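Local coordinates for genome polyprotein (Rhinovirus C, PDB 6KU8), which probably cleaves the viral polyprotein as its 3C cysteine protease, and is seen here bound to the inhibitor rupintrivir, at residues T66-E74 with S131-L139. Sequence-based numbering, arbitrary orientation.
Sequences TDTNDTDTE and SGNPTCRLL. With AG7 (4-{2-(4-fluoro-benzyl)-6-methyl-5-[(5-methyl-isoxazole-3-carbonyl)-amino]-4-oxo-heptanoylamino}-5-(2-oxo-pyrrolidin-3-yl)-pentanoic acid ethyl ester), chain B.
Asp72 meets strand 133-136 through both side chain and backbone. Asn133 ND2 donates to Asp72 OD2 at 2.8 Å, nearly straight and within its own amide plane, reaching the oxygen on its anti side. Asn133 CG, anti to the backbone N (chi1 -168°), carries the amide across to Asp72, and a water accepts from the same ND2 while donating to Glu74 OE1. From the backbone of Asp72, the carbonyl O accepts from Cys136 N at 2.9 Å, and Thr135 CA adds a CA-H...O contact. A second water joins Asp72 N to Pro134 O.

Cys136 SG lies 3.6 Å from Asp67 CB, which also covers one face of the Arg137 guanidinium near its rim; Arg137 NH1 is hydrogen-bonded to Tyr181 OH. Thr71 CG2 rests 3.5 Å from Pro134 O. Asp67 OD1 accepts from Asn69 N, an Asx turn, and from Thr71 N on the opposite face, bracing its own loop.

Glu74 CD comes against ring carbon C08 of the inhibitor's fluorophenyl group, and Asn133 CB touches its fluorine. Glu74 OE2 is hydrogen-bonded to His43 ND1, consistent with a Cys-His-Glu triad. The contact joins the two barrels of the chymotrypsin-like fold: the turn between strands 55-66 and 75-80 meets strand 133-136, antiparallel to 115-130.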
ATOM      1  N   THR A  66       1.167  -2.852 -13.653  1.00 24.55           N
ATOM      2  CA  THR A  66       0.128  -2.564 -14.619  1.00 32.31           C
ATOM      3  C   THR A  66      -0.666  -3.850 -14.819  1.00 28.24           C
ATOM      4  O   THR A  66      -0.173  -4.940 -14.526  1.00 33.21           O
ATOM      5  CB  THR A  66       0.793  -2.049 -15.910  1.00 32.94           C
ATOM      6  OG1 THR A  66       0.273  -0.764 -16.249  1.00 39.79           O
ATOM      7  CG2 THR A  66       0.638  -3.024 -17.054  1.00 34.13           C
ATOM      8  N   ASP A  67      -1.908  -3.732 -15.288  1.00 31.80           N
ATOM      9  CA  ASP A  67      -2.627  -4.934 -15.698  1.00 31.86           C
ATOM     10  C   ASP A  67      -2.226  -5.282 -17.139  1.00 35.99           C
ATOM     11  O   ASP A  67      -1.394  -4.607 -17.745  1.00 32.22           O
ATOM     12  CB  ASP A  67      -4.137  -4.753 -15.510  1.00 31.15           C
ATOM     13  CG  ASP A  67      -4.771  -3.804 -16.525  1.00 34.66           C
ATOM     14  OD1 ASP A  67      -4.065  -3.178 -17.335  1.00 37.85           O
ATOM     15  OD2 ASP A  67      -6.012  -3.679 -16.501  1.00 37.04           O
ATOM     16  N   THR A  68      -2.809  -6.349 -17.703  1.00 39.78           N
ATOM     17  CA  THR A  68      -2.404  -6.761 -19.051  1.00 46.89           C
ATOM     18  C   THR A  68      -2.834  -5.777 -20.130  1.00 45.84           C
ATOM     19  O   THR A  68      -2.529  -6.002 -21.305  1.00 48.95           O
ATOM     20  CB  THR A  68      -2.945  -8.157 -19.403  1.00 44.09           C
ATOM     21  OG1 THR A  68      -4.367  -8.109 -19.552  1.00 45.83           O
ATOM     22  CG2 THR A  68      -2.579  -9.178 -18.330  1.00 44.64           C
ATOM     23  N   ASN A  69      -3.541  -4.704 -19.778  1.00 45.66           N
ATOM     24  CA  ASN A  69      -3.832  -3.628 -20.713  1.00 42.35           C
ATOM     25  C   ASN A  69      -3.056  -2.367 -20.370  1.00 40.99           C
ATOM     26  O   ASN A  69      -3.442  -1.271 -20.780  1.00 40.58           O
ATOM     27  CB  ASN A  69      -5.335  -3.351 -20.755  1.00 49.53           C
ATOM     28  CG  ASN A  69      -6.101  -4.441 -21.480  1.00 57.50           C
ATOM     29  OD1 ASN A  69      -5.728  -4.854 -22.585  1.00 63.63           O
ATOM     30  ND2 ASN A  69      -7.162  -4.932 -20.854  1.00 55.36           N
ATOM     31  N   ASP A  70      -1.962  -2.508 -19.621  1.00 40.30           N
ATOM     32  CA  ASP A  70      -1.070  -1.399 -19.293  1.00 37.66           C
ATOM     33  C   ASP A  70      -1.777  -0.292 -18.518  1.00 35.69           C
ATOM     34  O   ASP A  70      -1.370   0.871 -18.578  1.00 30.54           O
ATOM     35  CB  ASP A  70      -0.404  -0.832 -20.552  1.00 42.61           C
ATOM     36  CG  ASP A  70       0.618  -1.786 -21.148  1.00 52.44           C
ATOM     37  OD1 ASP A  70       0.976  -2.767 -20.461  1.00 50.96           O
ATOM     38  OD2 ASP A  70       1.064  -1.561 -22.296  1.00 59.67           O
ATOM     39  N   THR A  71      -2.828  -0.641 -17.772  1.00 30.76           N
ATOM     40  CA  THR A  71      -3.476   0.300 -16.866  1.00 32.48           C
ATOM     41  C   THR A  71      -2.804   0.239 -15.497  1.00 26.42           C
ATOM     42  O   THR A  71      -2.578  -0.847 -14.959  1.00 26.52           O
ATOM     43  CB  THR A  71      -4.969  -0.007 -16.732  1.00 32.64           C
ATOM     44  OG1 THR A  71      -5.582   0.026 -18.031  1.00 35.45           O
ATOM     45  CG2 THR A  71      -5.652   1.011 -15.814  1.00 27.57           C
ATOM     46  N   ASP A  72      -2.494   1.408 -14.941  1.00 25.92           N
ATOM     47  CA  ASP A  72      -1.876   1.485 -13.622  1.00 27.56           C
ATOM     48  C   ASP A  72      -2.682   0.730 -12.575  1.00 23.33           C
ATOM     49  O   ASP A  72      -3.903   0.860 -12.497  1.00 21.03           O
ATOM     50  CB  ASP A  72      -1.754   2.942 -13.197  1.00 25.90           C
ATOM     51  CG  ASP A  72      -0.584   3.631 -13.831  1.00 31.11           C
ATOM     52  OD1 ASP A  72       0.492   3.006 -13.885  1.00 34.30           O
ATOM     53  OD2 ASP A  72      -0.738   4.793 -14.262  1.00 31.99           O
ATOM     54  N   THR A  73      -1.989  -0.057 -11.756  1.00 25.01           N
ATOM     55  CA  THR A  73      -2.584  -0.564 -10.528  1.00 21.67           C
ATOM     56  C   THR A  73      -2.443   0.418  -9.368  1.00 22.20           C
ATOM     57  O   THR A  73      -3.069   0.209  -8.323  1.00 20.43           O
ATOM     58  CB  THR A  73      -1.943  -1.895 -10.110  1.00 22.85           C
ATOM     59  OG1 THR A  73      -0.578  -1.659  -9.729  1.00 21.83           O
ATOM     60  CG2 THR A  73      -1.999  -2.911 -11.236  1.00 23.72           C
ATOM     61  N   GLU A  74      -1.623   1.459  -9.512  1.00 21.18           N
ATOM     62  CA  GLU A  74      -1.236   2.405  -8.464  1.00 22.92           C
ATOM     63  C   GLU A  74      -0.228   1.775  -7.505  1.00 21.16           C
ATOM     64  O   GLU A  74       0.153   2.415  -6.505  1.00 21.20           O
ATOM     65  CB  GLU A  74      -2.436   2.921  -7.648  1.00 22.54           C
ATOM     66  CG  GLU A  74      -2.707   4.414  -7.705  1.00 28.75           C
ATOM     67  CD  GLU A  74      -1.469   5.284  -7.931  1.00 29.94           C
ATOM     68  OE1 GLU A  74      -1.102   5.493  -9.096  1.00 27.29           O
ATOM     69  OE2 GLU A  74      -0.896   5.800  -6.955  1.00 30.40           O
ATOM     70  N   SER A 131      -7.772  11.148 -10.091  1.00 38.57           N
ATOM     71  CA  SER A 131      -7.075  12.360 -10.526  1.00 39.50           C
ATOM     72  C   SER A 131      -6.724  12.296 -12.013  1.00 36.86           C
ATOM     73  O   SER A 131      -5.607  12.604 -12.431  1.00 38.28           O
ATOM     74  CB  SER A 131      -5.821  12.600  -9.685  1.00 41.66           C
ATOM     75  OG  SER A 131      -6.146  12.752  -8.315  1.00 44.88           O
ATOM     76  N   GLY A 132      -7.694  11.870 -12.818  1.00 35.93           N
ATOM     77  CA  GLY A 132      -7.519  11.791 -14.252  1.00 35.80           C
ATOM     78  C   GLY A 132      -6.781  10.572 -14.764  1.00 40.49           C
ATOM     79  O   GLY A 132      -6.706  10.387 -15.990  1.00 35.08           O
ATOM     80  N   ASN A 133      -6.252   9.719 -13.886  1.00 32.86           N
ATOM     81  CA  ASN A 133      -5.486   8.559 -14.331  1.00 30.09           C
ATOM     82  C   ASN A 133      -6.285   7.276 -14.120  1.00 31.12           C
ATOM     83  O   ASN A 133      -6.630   6.941 -12.974  1.00 26.60           O
ATOM     84  CB  ASN A 133      -4.150   8.484 -13.594  1.00 30.51           C
ATOM     85  CG  ASN A 133      -3.211   7.473 -14.213  1.00 30.78           C
ATOM     86  OD1 ASN A 133      -3.015   7.470 -15.420  1.00 31.85           O
ATOM     87  ND2 ASN A 133      -2.661   6.583 -13.398  1.00 30.29           N
ATOM     88  N   PRO A 134      -6.604   6.538 -15.182  1.00 31.00           N
ATOM     89  CA  PRO A 134      -7.278   5.243 -15.008  1.00 29.65           C
ATOM     90  C   PRO A 134      -6.468   4.305 -14.118  1.00 28.78           C
ATOM     91  O   PRO A 134      -5.260   4.131 -14.301  1.00 27.80           O
ATOM     92  CB  PRO A 134      -7.397   4.710 -16.441  1.00 33.28           C
ATOM     93  CG  PRO A 134      -7.309   5.932 -17.320  1.00 30.13           C
ATOM     94  CD  PRO A 134      -6.388   6.878 -16.601  1.00 28.92           C
ATOM     95  N   THR A 135      -7.145   3.703 -13.145  1.00 24.88           N
ATOM     96  CA  THR A 135      -6.499   2.846 -12.161  1.00 26.89           C
ATOM     97  C   THR A 135      -7.338   1.587 -12.003  1.00 25.58           C
ATOM     98  O   THR A 135      -8.536   1.682 -11.731  1.00 24.57           O
ATOM     99  CB  THR A 135      -6.350   3.576 -10.814  1.00 28.41           C
ATOM    100  OG1 THR A 135      -5.726   4.855 -11.021  1.00 27.64           O
ATOM    101  CG2 THR A 135      -5.510   2.758  -9.849  1.00 23.00           C
ATOM    102  N   CYS A 136      -6.725   0.415 -12.174  1.00 21.58           N
ATOM    103  CA  CYS A 136      -7.477  -0.833 -12.197  1.00 20.53           C
ATOM    104  C   CYS A 136      -7.365  -1.585 -10.870  1.00 24.55           C
ATOM    105  O   CYS A 136      -6.602  -1.220  -9.975  1.00 22.40           O
ATOM    106  CB  CYS A 136      -6.985  -1.720 -13.349  1.00 23.17           C
ATOM    107  SG  CYS A 136      -5.298  -2.309 -13.106  1.00 27.09           S
ATOM    108  N   ARG A 137      -8.154  -2.655 -10.753  1.00 20.61           N
ATOM    109  CA  ARG A 137      -8.029  -3.614  -9.653  1.00 22.50           C
ATOM    110  C   ARG A 137      -8.145  -2.949  -8.283  1.00 21.42           C
ATOM    111  O   ARG A 137      -7.454  -3.326  -7.333  1.00 20.99           O
ATOM    112  CB  ARG A 137      -6.719  -4.390  -9.757  1.00 19.11           C
ATOM    113  CG  ARG A 137      -6.568  -5.173 -11.078  1.00 22.63           C
ATOM    114  CD  ARG A 137      -5.253  -5.933 -11.139  1.00 26.75           C
ATOM    115  NE  ARG A 137      -5.164  -6.756 -12.340  1.00 29.01           N
ATOM    116  CZ  ARG A 137      -4.045  -7.295 -12.812  1.00 31.07           C
ATOM    117  NH1 ARG A 137      -2.894  -7.120 -12.175  1.00 22.91           N
ATOM    118  NH2 ARG A 137      -4.080  -8.005 -13.937  1.00 32.76           N
ATOM    119  N   LEU A 138      -9.030  -1.963  -8.171  1.00 22.61           N
ATOM    120  CA  LEU A 138      -9.253  -1.281  -6.901  1.00 21.30           C
ATOM    121  C   LEU A 138     -10.263  -2.038  -6.051  1.00 21.67           C
ATOM    122  O   LEU A 138     -11.216  -2.624  -6.575  1.00 20.80           O
ATOM    123  CB  LEU A 138      -9.753   0.143  -7.135  1.00 16.52           C
ATOM    124  CG  LEU A 138      -8.685   1.096  -7.666  1.00 23.01           C
ATOM    125  CD1 LEU A 138      -9.357   2.408  -8.041  1.00 18.96           C
ATOM    126  CD2 LEU A 138      -7.596   1.292  -6.609  1.00 21.55           C
ATOM    127  N   LEU A 139     -10.036  -2.028  -4.736  1.00 19.37           N
ATOM    128  CA  LEU A 139     -11.014  -2.438  -3.738  1.00 18.22           C
ATOM    129  C   LEU A 139     -11.562  -1.168  -3.080  1.00 17.56           C
ATOM    130  O   LEU A 139     -10.812  -0.213  -2.860  1.00 21.79           O
ATOM    131  CB  LEU A 139     -10.377  -3.365  -2.692  1.00 20.74           C
ATOM    132  CG  LEU A 139      -9.519  -4.531  -3.203  1.00 18.55           C
ATOM    133  CD1 LEU A 139      -8.898  -5.341  -2.052  1.00 17.48           C
ATOM    134  CD2 LEU A 139     -10.349  -5.407  -4.125  1.00 19.80           C
TER
HETATM  135  C01 AG7 B 501      -7.065  11.246  -5.112  1.00 56.87           C
HETATM  136  C02 AG7 B 501      -5.603  11.468  -5.460  1.00 55.13           C
HETATM  137  O03 AG7 B 501      -7.472  10.625  -4.172  1.00 39.03           O
HETATM  138  C04 AG7 B 501      -4.631  10.498  -4.801  1.00 48.62           C
HETATM  139  C05 AG7 B 501      -3.364  10.661  -5.621  1.00 52.58           C
HETATM  140  C06 AG7 B 501      -3.456   9.862  -6.931  1.00 47.89           C
HETATM  141  C07 AG7 B 501      -3.822   8.525  -6.902  1.00 46.71           C
HETATM  142  C08 AG7 B 501      -3.908   7.801  -8.080  1.00 48.30           C
HETATM  143  C09 AG7 B 501      -3.634   8.409  -9.301  1.00 47.91           C
HETATM  144  C10 AG7 B 501      -3.269   9.748  -9.335  1.00 49.60           C
HETATM  145  C11 AG7 B 501      -3.180  10.474  -8.153  1.00 49.69           C
HETATM  146  N12 AG7 B 501      -4.464  10.042  -2.224  1.00 42.73           N
HETATM  147  C13 AG7 B 501      -4.421  10.639  -0.878  1.00 41.63           C
HETATM  148  C14 AG7 B 501      -5.580   9.982  -0.146  1.00 39.08           C
HETATM  149  C15 AG7 B 501      -6.948  10.572  -0.661  1.00 34.68           C
HETATM  150  C16 AG7 B 501      -8.107  10.145   0.377  1.00 26.06           C
HETATM  151  N17 AG7 B 501      -8.935  11.168   0.521  1.00 30.82           N
HETATM  152  O18 AG7 B 501      -8.193   9.088   0.905  1.00 26.95           O
HETATM  153  C19 AG7 B 501      -3.129  10.575  -0.053  1.00 46.90           C
HETATM  154  C20 AG7 B 501      -1.893  10.608  -0.965  1.00 46.82           C
HETATM  155  C21 AG7 B 501      -1.545  12.075  -0.851  1.00 50.79           C
HETATM  156  O22 AG7 B 501      -1.076  12.792  -1.948  1.00 56.24           O
HETATM  157  O23 AG7 B 501      -1.729  12.597   0.194  1.00 49.99           O
HETATM  158  C47 AG7 B 501      -4.519  10.960  -3.349  1.00 47.58           C
HETATM  159  O48 AG7 B 501      -4.497  12.121  -3.118  1.00 46.28           O
HETATM  160  C50 AG7 B 501      -0.873  14.136  -1.632  1.00 59.41           C
HETATM  161  C53 AG7 B 501      -0.031  14.766  -2.740  1.00 58.23           C
HETATM  162  C57 AG7 B 501      -7.953  11.935  -6.130  1.00 62.42           C
HETATM  163  N58 AG7 B 501      -9.296  11.551  -5.922  1.00 63.63           N
HETATM  164  C59 AG7 B 501     -10.136  11.424  -7.061  1.00 73.33           C
HETATM  165  O60 AG7 B 501      -9.829  11.594  -8.199  1.00 77.20           O
HETATM  166  C78 AG7 B 501      -7.899  13.454  -5.960  1.00 64.57           C
HETATM  167  C81 AG7 B 501      -8.610  14.213  -7.088  1.00 66.68           C
HETATM  168  F1  AG7 B 501      -3.728   7.687 -10.460  1.00 48.64           F
HETATM  169  C82 AG7 B 501      -8.504  13.830  -4.602  1.00 74.14           C
HETATM  170  C83 AG7 B 501      -8.456  12.332  -0.330  1.00 34.72           C
HETATM  171  C84 AG7 B 501      -6.956  11.915  -0.696  1.00 36.83           C
HETATM  172  C1  AG7 B 501     -11.498  11.065  -6.600  1.00 76.17           C
HETATM  173  O   HOH W   1      -3.463   3.842 -16.192  1.00 29.34           O
HETATM  174  O   HOH W   2      -4.880  -1.845  -7.947  1.00 16.26           O
HETATM  175  O   HOH W   3      -3.312   5.614 -10.961  1.00 35.36           O